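Local coordinates for protein glucoamylase (Thermoanaerobacterium thermosaccharolyticum, PDB 1LF6) that hydrolyses starch-like glucans from their non-reducing ends, cutting terminal alpha-1,4-linked glucose units and releasing them as beta-D-glucose, at residues A[288-293]-A[662-667]; A[295-300]-A[657-662]; A[610-615]-A[669-674]. All blocks are in the same frame, centred on the assembly; numbering follows the deposited sequence.

Contact 1: residues A[288-293]-A[662-667]; sequences NNFNGK and LFASNI
Phe-290 reaches Ala-664 from a loop that turns back on itself immediately afterwards. Just upstream, Asn-289 sets up that turn with an Asx motif: its OD1 accepts from Gly-292 N at 2.9 Å, the donor standing well above the amide carbonyl plane. The ring of Phe-290 then goes out to helix 653-668, with its CE2-CZ bond against the methyl of Ala-664, both atoms 3.5 Å from Ala-664 CB. CG of Phe-290 lies opposite the carbonyl carbon (chi1 -55°), which aims the ring at the helix. Behind it, Phe-290 CB comes to 4.3 Å from Ile-667 CD1. Asn-291 and Gly-292 are the central pair of a type I' turn, both with positive phi, closed by Lys-293 N to Phe-290 O at 2.9 Å. Lys-293 meets the helix in two ways. Its carbonyl O faces the edge of the Phe-663 ring, near the ring plane, 3.3 Å from Phe-663 CZ. Its extended aliphatic chain runs past Ile-667 in the opposite direction, Lys-293 CD lying 3.8 Å from Ile-667 CG2. No hydrogen bond spans the two segments, so apolar packing does the work. It seats the loop ahead of helix 296-306 on helix 653-668, as expected where early and late helices of an (alpha/alpha) toroid come side by side.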
loop_
_atom_site.group_PDB
_atom_site.type_symbol
_atom_site.label_atom_id
_atom_site.label_comp_id
_atom_site.label_asym_id
_atom_site.label_seq_id
_atom_site.Cartn_x
_atom_site.Cartn_y
_atom_site.Cartn_z
ATOM N N ASN A 288 -11.235 19.283 -2.942
ATOM C CA ASN A 288 -12.203 19.948 -2.076
ATOM C C ASN A 288 -11.575 20.103 -0.693
ATOM O O ASN A 288 -10.912 19.188 -0.196
ATOM C CB ASN A 288 -13.485 19.115 -1.948
ATOM C CG ASN A 288 -14.147 18.850 -3.287
ATOM O OD1 ASN A 288 -14.395 19.772 -4.068
ATOM N ND2 ASN A 288 -14.450 17.587 -3.556
ATOM N N ASN A 289 -11.778 21.259 -0.071
ATOM C CA ASN A 289 -11.228 21.502 1.256
ATOM C C ASN A 289 -12.339 21.517 2.294
ATOM O O ASN A 289 -12.096 21.748 3.475
ATOM C CB ASN A 289 -10.464 22.831 1.287
ATOM C CG ASN A 289 -11.339 24.022 0.928
ATOM O OD1 ASN A 289 -12.421 24.205 1.486
ATOM N ND2 ASN A 289 -10.863 24.844 0.000
ATOM N N PHE A 290 -13.560 21.263 1.834
ATOM C CA PHE A 290 -14.734 21.236 2.700
ATOM C C PHE A 290 -14.831 22.472 3.584
ATOM O O PHE A 290 -14.825 22.376 4.812
ATOM C CB PHE A 290 -14.721 19.971 3.564
ATOM C CG PHE A 290 -14.607 18.704 2.768
ATOM C CD1 PHE A 290 -13.360 18.222 2.384
ATOM C CD2 PHE A 290 -15.744 18.023 2.354
ATOM C CE1 PHE A 290 -13.249 17.081 1.596
ATOM C CE2 PHE A 290 -15.643 16.883 1.564
ATOM C CZ PHE A 290 -14.392 16.414 1.186
ATOM N N ASN A 291 -14.922 23.635 2.944
ATOM C CA ASN A 291 -15.024 24.903 3.655
ATOM C C ASN A 291 -13.917 25.074 4.689
ATOM O O ASN A 291 -14.153 25.577 5.784
ATOM C CB ASN A 291 -16.388 25.017 4.339
ATOM C CG ASN A 291 -17.526 25.119 3.346
ATOM O OD1 ASN A 291 -17.573 26.046 2.536
ATOM N ND2 ASN A 291 -18.453 24.166 3.400
ATOM N N GLY A 292 -12.707 24.649 4.338
ATOM C CA GLY A 292 -11.580 24.781 5.248
ATOM C C GLY A 292 -11.480 23.731 6.343
ATOM O O GLY A 292 -10.685 23.876 7.270
ATOM N N LYS A 293 -12.275 22.671 6.249
ATOM C CA LYS A 293 -12.239 21.625 7.261
ATOM C C LYS A 293 -11.205 20.553 6.938
ATOM O O LYS A 293 -10.735 19.845 7.831
ATOM C CB LYS A 293 -13.617 20.977 7.414
ATOM C CG LYS A 293 -14.654 21.876 8.061
ATOM C CD LYS A 293 -15.951 21.123 8.308
ATOM C CE LYS A 293 -16.959 21.994 9.030
ATOM N NZ LYS A 293 -18.238 21.270 9.271
ATOM N N LEU A 662 -14.938 8.649 4.994
ATOM C CA LEU A 662 -15.563 8.783 6.314
ATOM C C LEU A 662 -15.462 10.224 6.803
ATOM O O LEU A 662 -16.436 10.806 7.277
ATOM C CB LEU A 662 -14.873 7.862 7.321
ATOM C CG LEU A 662 -15.299 8.043 8.778
ATOM C CD1 LEU A 662 -16.792 7.779 8.896
ATOM C CD2 LEU A 662 -14.500 7.108 9.678
ATOM N N PHE A 663 -14.260 10.778 6.693
ATOM C CA PHE A 663 -13.982 12.149 7.091
ATOM C C PHE A 663 -14.972 13.099 6.414
ATOM O O PHE A 663 -15.601 13.928 7.071
ATOM C CB PHE A 663 -12.546 12.509 6.687
ATOM C CG PHE A 663 -12.190 13.953 6.908
ATOM C CD1 PHE A 663 -12.008 14.448 8.190
ATOM C CD2 PHE A 663 -12.055 14.821 5.828
ATOM C CE1 PHE A 663 -11.697 15.794 8.401
ATOM C CE2 PHE A 663 -11.746 16.165 6.021
ATOM C CZ PHE A 663 -11.566 16.653 7.309
ATOM N N ALA A 664 -15.098 12.971 5.098
ATOM C CA ALA A 664 -16.001 13.807 4.311
ATOM C C ALA A 664 -17.470 13.511 4.617
ATOM O O ALA A 664 -18.293 14.428 4.719
ATOM C CB ALA A 664 -15.724 13.593 2.821
ATOM N N SER A 665 -17.799 12.228 4.759
ATOM C CA SER A 665 -19.173 11.831 5.046
ATOM C C SER A 665 -19.627 12.354 6.402
ATOM O O SER A 665 -20.772 12.765 6.559
ATOM C CB SER A 665 -19.317 10.299 5.012
ATOM O OG SER A 665 -19.091 9.788 3.706
ATOM N N ASN A 666 -18.727 12.339 7.380
ATOM C CA ASN A 666 -19.062 12.815 8.717
ATOM C C ASN A 666 -19.319 14.323 8.718
ATOM O O ASN A 666 -19.983 14.840 9.611
ATOM C CB ASN A 666 -17.935 12.481 9.695
ATOM C CG ASN A 666 -18.297 12.798 11.140
ATOM O OD1 ASN A 666 -17.528 13.450 11.855
ATOM N ND2 ASN A 666 -19.459 12.329 11.581
ATOM N N ILE A 667 -18.789 15.023 7.718
ATOM C CA ILE A 667 -18.984 16.463 7.619
ATOM C C ILE A 667 -20.307 16.774 6.912
ATOM O O ILE A 667 -21.037 17.672 7.333
ATOM C CB ILE A 667 -17.808 17.143 6.868
ATOM C CG1 ILE A 667 -16.546 17.092 7.729
ATOM C CG2 ILE A 667 -18.157 18.592 6.537
ATOM C CD1 ILE A 667 -15.276 17.487 6.998
#

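Contact 2: residues A[295-300]-A[657-662]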
loop_
_atom_site.group_PDB
_atom_site.type_symbol
_atom_site.label_atom_id
_atom_site.label_comp_id
_atom_site.label_asym_id
_atom_site.label_seq_id
_atom_site.Cartn_x
_atom_site.Cartn_y
_atom_site.Cartn_z
ATOM N N ASN A 295 -8.238 18.338 6.656
ATOM C CA ASN A 295 -7.096 18.274 7.562
ATOM C C ASN A 295 -5.873 17.596 6.948
ATOM O O ASN A 295 -5.891 17.181 5.787
ATOM C CB ASN A 295 -7.498 17.568 8.863
ATOM C CG ASN A 295 -7.922 16.124 8.643
ATOM O OD1 ASN A 295 -8.408 15.463 9.559
ATOM N ND2 ASN A 295 -7.738 15.632 7.428
ATOM N N SER A 296 -4.811 17.478 7.734
ATOM C CA SER A 296 -3.576 16.877 7.250
ATOM C C SER A 296 -3.722 15.425 6.815
ATOM O O SER A 296 -3.195 15.030 5.773
ATOM C CB SER A 296 -2.482 16.986 8.316
ATOM O OG SER A 296 -2.815 16.232 9.466
ATOM N N LEU A 297 -4.432 14.624 7.599
ATOM C CA LEU A 297 -4.595 13.218 7.242
ATOM C C LEU A 297 -5.364 13.082 5.939
ATOM O O LEU A 297 -5.117 12.162 5.165
ATOM C CB LEU A 297 -5.300 12.447 8.362
ATOM C CG LEU A 297 -5.357 10.924 8.202
ATOM C CD1 LEU A 297 -3.971 10.369 7.901
ATOM C CD2 LEU A 297 -5.909 10.301 9.475
ATOM N N TYR A 298 -6.295 14.001 5.697
ATOM C CA TYR A 298 -7.083 13.984 4.468
ATOM C C TYR A 298 -6.148 14.193 3.283
ATOM O O TYR A 298 -6.145 13.412 2.334
ATOM C CB TYR A 298 -8.129 15.101 4.500
ATOM C CG TYR A 298 -8.746 15.434 3.158
ATOM C CD1 TYR A 298 -9.662 14.576 2.553
ATOM C CD2 TYR A 298 -8.443 16.634 2.511
ATOM C CE1 TYR A 298 -10.272 14.908 1.337
ATOM C CE2 TYR A 298 -9.045 16.977 1.295
ATOM C CZ TYR A 298 -9.961 16.115 0.717
ATOM O OH TYR A 298 -10.596 16.477 -0.452
ATOM N N TYR A 299 -5.355 15.255 3.334
ATOM C CA TYR A 299 -4.422 15.531 2.252
ATOM C C TYR A 299 -3.365 14.428 2.155
ATOM O O TYR A 299 -3.019 13.980 1.057
ATOM C CB TYR A 299 -3.768 16.903 2.469
ATOM C CG TYR A 299 -4.697 18.063 2.169
ATOM C CD1 TYR A 299 -5.138 18.306 0.869
ATOM C CD2 TYR A 299 -5.147 18.907 3.185
ATOM C CE1 TYR A 299 -6.013 19.370 0.583
ATOM C CE2 TYR A 299 -6.023 19.972 2.911
ATOM C CZ TYR A 299 -6.449 20.194 1.607
ATOM O OH TYR A 299 -7.313 21.238 1.340
ATOM N N ASN A 300 -2.859 13.978 3.298
ATOM C CA ASN A 300 -1.852 12.920 3.295
ATOM C C ASN A 300 -2.417 11.693 2.586
ATOM O O ASN A 300 -1.768 11.118 1.708
ATOM C CB ASN A 300 -1.439 12.550 4.731
ATOM C CG ASN A 300 -0.217 11.635 4.775
ATOM O OD1 ASN A 300 -0.247 10.566 5.386
ATOM N ND2 ASN A 300 0.862 12.057 4.132
ATOM N N ALA A 657 -8.460 5.390 1.768
ATOM C CA ALA A 657 -9.611 5.779 0.968
ATOM C C ALA A 657 -10.829 5.800 1.884
ATOM O O ALA A 657 -11.666 6.705 1.810
ATOM C CB ALA A 657 -9.816 4.785 -0.177
ATOM N N GLU A 658 -10.918 4.806 2.763
ATOM C CA GLU A 658 -12.032 4.728 3.696
ATOM C C GLU A 658 -11.991 5.933 4.636
ATOM O O GLU A 658 -13.029 6.509 4.940
ATOM C CB GLU A 658 -11.965 3.434 4.510
ATOM C CG GLU A 658 -13.190 3.178 5.392
ATOM C CD GLU A 658 -14.449 2.868 4.591
ATOM O OE1 GLU A 658 -14.354 2.719 3.355
ATOM O OE2 GLU A 658 -15.533 2.767 5.206
ATOM N N TYR A 659 -10.798 6.314 5.099
ATOM C CA TYR A 659 -10.694 7.467 5.992
ATOM C C TYR A 659 -11.179 8.734 5.295
ATOM O O TYR A 659 -11.925 9.522 5.873
ATOM C CB TYR A 659 -9.256 7.692 6.487
ATOM C CG TYR A 659 -9.122 9.007 7.234
ATOM C CD1 TYR A 659 -8.752 10.177 6.566
ATOM C CD2 TYR A 659 -9.477 9.106 8.579
ATOM C CE1 TYR A 659 -8.749 11.411 7.214
ATOM C CE2 TYR A 659 -9.478 10.339 9.237
ATOM C CZ TYR A 659 -9.116 11.484 8.546
ATOM O OH TYR A 659 -9.138 12.704 9.179
ATOM N N VAL A 660 -10.746 8.930 4.057
ATOM C CA VAL A 660 -11.155 10.103 3.288
ATOM C C VAL A 660 -12.677 10.165 3.168
ATOM O O VAL A 660 -13.289 11.193 3.456
ATOM C CB VAL A 660 -10.530 10.076 1.874
ATOM C CG1 VAL A 660 -11.133 11.172 0.998
ATOM C CG2 VAL A 660 -9.037 10.270 1.982
ATOM N N ILE A 661 -13.285 9.056 2.753
ATOM C CA ILE A 661 -14.733 9.000 2.588
ATOM C C ILE A 661 -15.479 9.197 3.908
ATOM O O ILE A 661 -16.526 9.849 3.943
ATOM C CB ILE A 661 -15.146 7.656 1.928
ATOM C CG1 ILE A 661 -14.639 7.630 0.481
ATOM C CG2 ILE A 661 -16.656 7.483 1.956
ATOM C CD1 ILE A 661 -14.666 6.263 -0.171
ATOM N N LEU A 662 -14.938 8.649 4.994
ATOM C CA LEU A 662 -15.563 8.783 6.314
ATOM C C LEU A 662 -15.462 10.224 6.803
ATOM O O LEU A 662 -16.436 10.806 7.277
ATOM C CB LEU A 662 -14.873 7.862 7.321
ATOM C CG LEU A 662 -15.299 8.043 8.778
ATOM C CD1 LEU A 662 -16.792 7.779 8.896
ATOM C CD2 LEU A 662 -14.500 7.108 9.678
#
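The ring of Tyr-659 lies flat against Leu-297, and the other side chains are arranged round that pair. Leu-297 puts CD2 over the middle of one face, 3.6 Å from the ring centroid and only 14° off its normal, a clear CH-pi contact. Leu-297 CG follows toward one side of the ring, 3.6 Å from Tyr-659 CE1, so the isobutyl group covers this face with more than one carbon. Asn-295, the N-cap residue of helix 296-306, comes at the same ring from its hydroxyl end, with amide and ring planes nearly coplanar. The phenol oxygen is hydrogen-bonded to Glu-625 of helix 618-627, which anchors the polar end of the ring. CG of Tyr-659 stands trans to the backbone N (chi1 171°), and this throws the ring across to the start of the other helix. A leucine in place of Tyr-659 would probably leave Glu-625 without this hydroxyl partner and Leu-297 CD2 without a ring face to rest on.

One residue along on each helix, the roles are reversed: here the first helix brings the aromatic. Tyr-298 presents its ring edge to Val-660, with CE1 3.8 Å from Val-660 CG1. The backbones are closest at this pair, their CA atoms 5.7 Å apart. Tyr-298 OH is hydrogen-bonded to the carbonyl O of Asn-288, and its ring meets Phe-290 edge to face.

The short helix segments approach to 9.5 Å, running 133° apart in direction and so closer to antiparallel. Helix 618-627 adds Glu-625 and Met-624 along the Tyr-659 side, while helix 342-355 packs against Tyr-298 through Ala-355.

Contact 3: residues A[610-615]-A[669-674]; sequences EIAAGK and HKVLDM
Ile-611 rests its CG2 methyl on the backbone of Lys-670, in the last turn of helix 600-612, which a Schellman motif ends. The methyl lies 3.6 Å from Lys-670 N, and it also approaches the carbonyl carbon of His-669, so it rests on the peptide link between those two residues and on Lys-670 CA beyond it. Val-671 completes the first shell: its CG2 is 4.3 Å from Ile-611 CG2 and 4.0 Å from Ala-612 CB. Two successive helix residues therefore pack against the extended piece of chain at 670-671, and no hydrogen bond crosses between the segments. Lys-670 and His-669 contribute backbone here, their CB atoms pointing away from the helix end.

The branching of Ile-611 explains how it can serve two neighbours. With chi1 at -67°, CG2 lies trans to the backbone N and turns to the loop, while the CG1-CD1 arm goes to helix 653-668, among Leu-662 and Ser-665. Val-671 likewise packs on Met-608, one turn earlier in helix 600-612.

Farther out, each segment has its own way of holding shape. His-669 has left helix 653-668 with a positive phi of 73°, which starts the loop on its new course. From Val-671 a type I turn runs to Met-674, closed by a weak backbone bond. Within it Leu-672 N is tied to Ser-665 OG, and Asp-673 forms a salt bridge with Arg-541, so the loop is tied to helix 653-668 and to the end of helix 538-541.

On the other side, Gly-614 takes the positive-phi C-prime position of the Schellman motif. The helix end is finished by two backbone bonds: Lys-615 N to Glu-610 O at 2.9 Å and Gly-614 N to Ile-611 O at 2.8 Å.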
loop_
_atom_site.group_PDB
_atom_site.type_symbol
_atom_site.label_atom_id
_atom_site.label_comp_id
_atom_site.label_asym_id
_atom_site.label_seq_id
_atom_site.Cartn_x
_atom_site.Cartn_y
_atom_site.Cartn_z
ATOM N N GLU A 610 -22.567 4.010 10.983
ATOM C CA GLU A 610 -23.151 4.875 11.995
ATOM C C GLU A 610 -23.781 6.112 11.360
ATOM O O GLU A 610 -24.846 6.553 11.789
ATOM C CB GLU A 610 -22.098 5.262 13.034
ATOM C CG GLU A 610 -21.622 4.086 13.896
ATOM C CD GLU A 610 -22.748 3.438 14.703
ATOM O OE1 GLU A 610 -23.548 4.183 15.302
ATOM O OE2 GLU A 610 -22.824 2.189 14.754
ATOM N N ILE A 611 -23.139 6.665 10.333
ATOM C CA ILE A 611 -23.685 7.826 9.648
ATOM C C ILE A 611 -25.022 7.430 9.025
ATOM O O ILE A 611 -26.013 8.159 9.139
ATOM C CB ILE A 611 -22.733 8.338 8.539
ATOM C CG1 ILE A 611 -21.449 8.891 9.178
ATOM C CG2 ILE A 611 -23.425 9.426 7.708
ATOM C CD1 ILE A 611 -20.433 9.414 8.179
ATOM N N ALA A 612 -25.049 6.275 8.371
ATOM C CA ALA A 612 -26.277 5.772 7.756
ATOM C C ALA A 612 -27.366 5.653 8.818
ATOM O O ALA A 612 -28.547 5.845 8.528
ATOM C CB ALA A 612 -26.020 4.409 7.124
ATOM N N ALA A 613 -26.962 5.334 10.043
ATOM C CA ALA A 613 -27.899 5.185 11.155
ATOM C C ALA A 613 -28.259 6.525 11.793
ATOM O O ALA A 613 -28.922 6.566 12.828
ATOM C CB ALA A 613 -27.313 4.250 12.211
ATOM N N GLY A 614 -27.810 7.615 11.176
ATOM C CA GLY A 614 -28.103 8.941 11.693
ATOM C C GLY A 614 -27.379 9.325 12.974
ATOM O O GLY A 614 -27.863 10.163 13.742
ATOM N N LYS A 615 -26.218 8.729 13.218
ATOM C CA LYS A 615 -25.471 9.041 14.429
ATOM C C LYS A 615 -24.134 9.695 14.128
ATOM O O LYS A 615 -23.650 9.647 12.997
ATOM C CB LYS A 615 -25.256 7.774 15.253
ATOM C CG LYS A 615 -26.541 7.033 15.528
ATOM C CD LYS A 615 -26.378 6.014 16.633
ATOM C CE LYS A 615 -27.676 5.263 16.831
ATOM N NZ LYS A 615 -28.819 6.204 16.999
ATOM N N HIS A 669 -22.763 14.645 6.717
ATOM C CA HIS A 669 -23.801 13.945 7.460
ATOM C C HIS A 669 -24.536 12.943 6.569
ATOM O O HIS A 669 -25.741 12.738 6.711
ATOM C CB HIS A 669 -24.798 14.942 8.061
ATOM C CG HIS A 669 -24.168 15.936 8.983
ATOM N ND1 HIS A 669 -23.406 15.563 10.070
ATOM C CD2 HIS A 669 -24.182 17.288 8.981
ATOM C CE1 HIS A 669 -22.978 16.644 10.696
ATOM N NE2 HIS A 669 -23.436 17.705 10.055
ATOM N N LYS A 670 -23.805 12.328 5.643
ATOM C CA LYS A 670 -24.387 11.330 4.750
ATOM C C LYS A 670 -23.319 10.458 4.100
ATOM O O LYS A 670 -22.165 10.867 3.961
ATOM C CB LYS A 670 -25.226 12.008 3.666
ATOM C CG LYS A 670 -24.419 12.813 2.677
ATOM C CD LYS A 670 -25.329 13.552 1.712
ATOM C CE LYS A 670 -24.526 14.519 0.852
ATOM N NZ LYS A 670 -25.387 15.277 -0.096
ATOM N N VAL A 671 -23.718 9.256 3.698
ATOM C CA VAL A 671 -22.816 8.306 3.061
ATOM C C VAL A 671 -22.560 8.748 1.624
ATOM O O VAL A 671 -23.334 8.451 0.716
ATOM C CB VAL A 671 -23.430 6.895 3.101
ATOM C CG1 VAL A 671 -22.474 5.873 2.496
ATOM C CG2 VAL A 671 -23.755 6.536 4.553
ATOM N N LEU A 672 -21.449 9.453 1.434
ATOM C CA LEU A 672 -21.077 9.992 0.138
ATOM C C LEU A 672 -20.808 9.020 -1.008
ATOM O O LEU A 672 -20.911 9.414 -2.169
ATOM C CB LEU A 672 -19.885 10.935 0.306
ATOM C CG LEU A 672 -20.195 12.194 1.128
ATOM C CD1 LEU A 672 -18.940 13.027 1.305
ATOM C CD2 LEU A 672 -21.277 12.995 0.425
ATOM N N ASP A 673 -20.473 7.765 -0.712
ATOM C CA ASP A 673 -20.216 6.810 -1.790
ATOM C C ASP A 673 -21.332 5.792 -2.063
ATOM O O ASP A 673 -21.126 4.831 -2.808
ATOM C CB ASP A 673 -18.888 6.075 -1.550
ATOM C CG ASP A 673 -18.903 5.208 -0.295
ATOM O OD1 ASP A 673 -19.875 5.276 0.484
ATOM O OD2 ASP A 673 -17.922 4.471 -0.093
ATOM N N MET A 674 -22.512 5.998 -1.484
ATOM C CA MET A 674 -23.619 5.071 -1.714
ATOM C C MET A 674 -24.380 5.432 -2.991
ATOM O O MET A 674 -24.780 6.579 -3.180
ATOM C CB MET A 674 -24.585 5.070 -0.519
ATOM C CG MET A 674 -25.828 4.196 -0.719
ATOM S SD MET A 674 -26.833 4.058 0.761
ATOM C CE MET A 674 -27.452 5.768 0.909
#

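Helix 653-668 and the loop that follows it supply one side of all three contacts. Contacts 1 and 2 use successive parts of the helix, sharing Leu-662 with centres about 9 Å apart, and contact 3 takes the loop, about 13 Å from the centre of contact 1 and 16 Å from that of contact 2. Along the chain, contact 2 is nested inside the loop closed by contact 1, whereas contact 3 interleaves with both. Contact 2 is buried; contact 3 lies at the surface. Contacts 1 and 2 join the 288-300 region to a late helix of the (alpha/alpha) toroid, consistent with its closure, while contact 3 links two late parts of the chain. All lie away from the likely catalytic glutamates, Glu-435 and Glu-438.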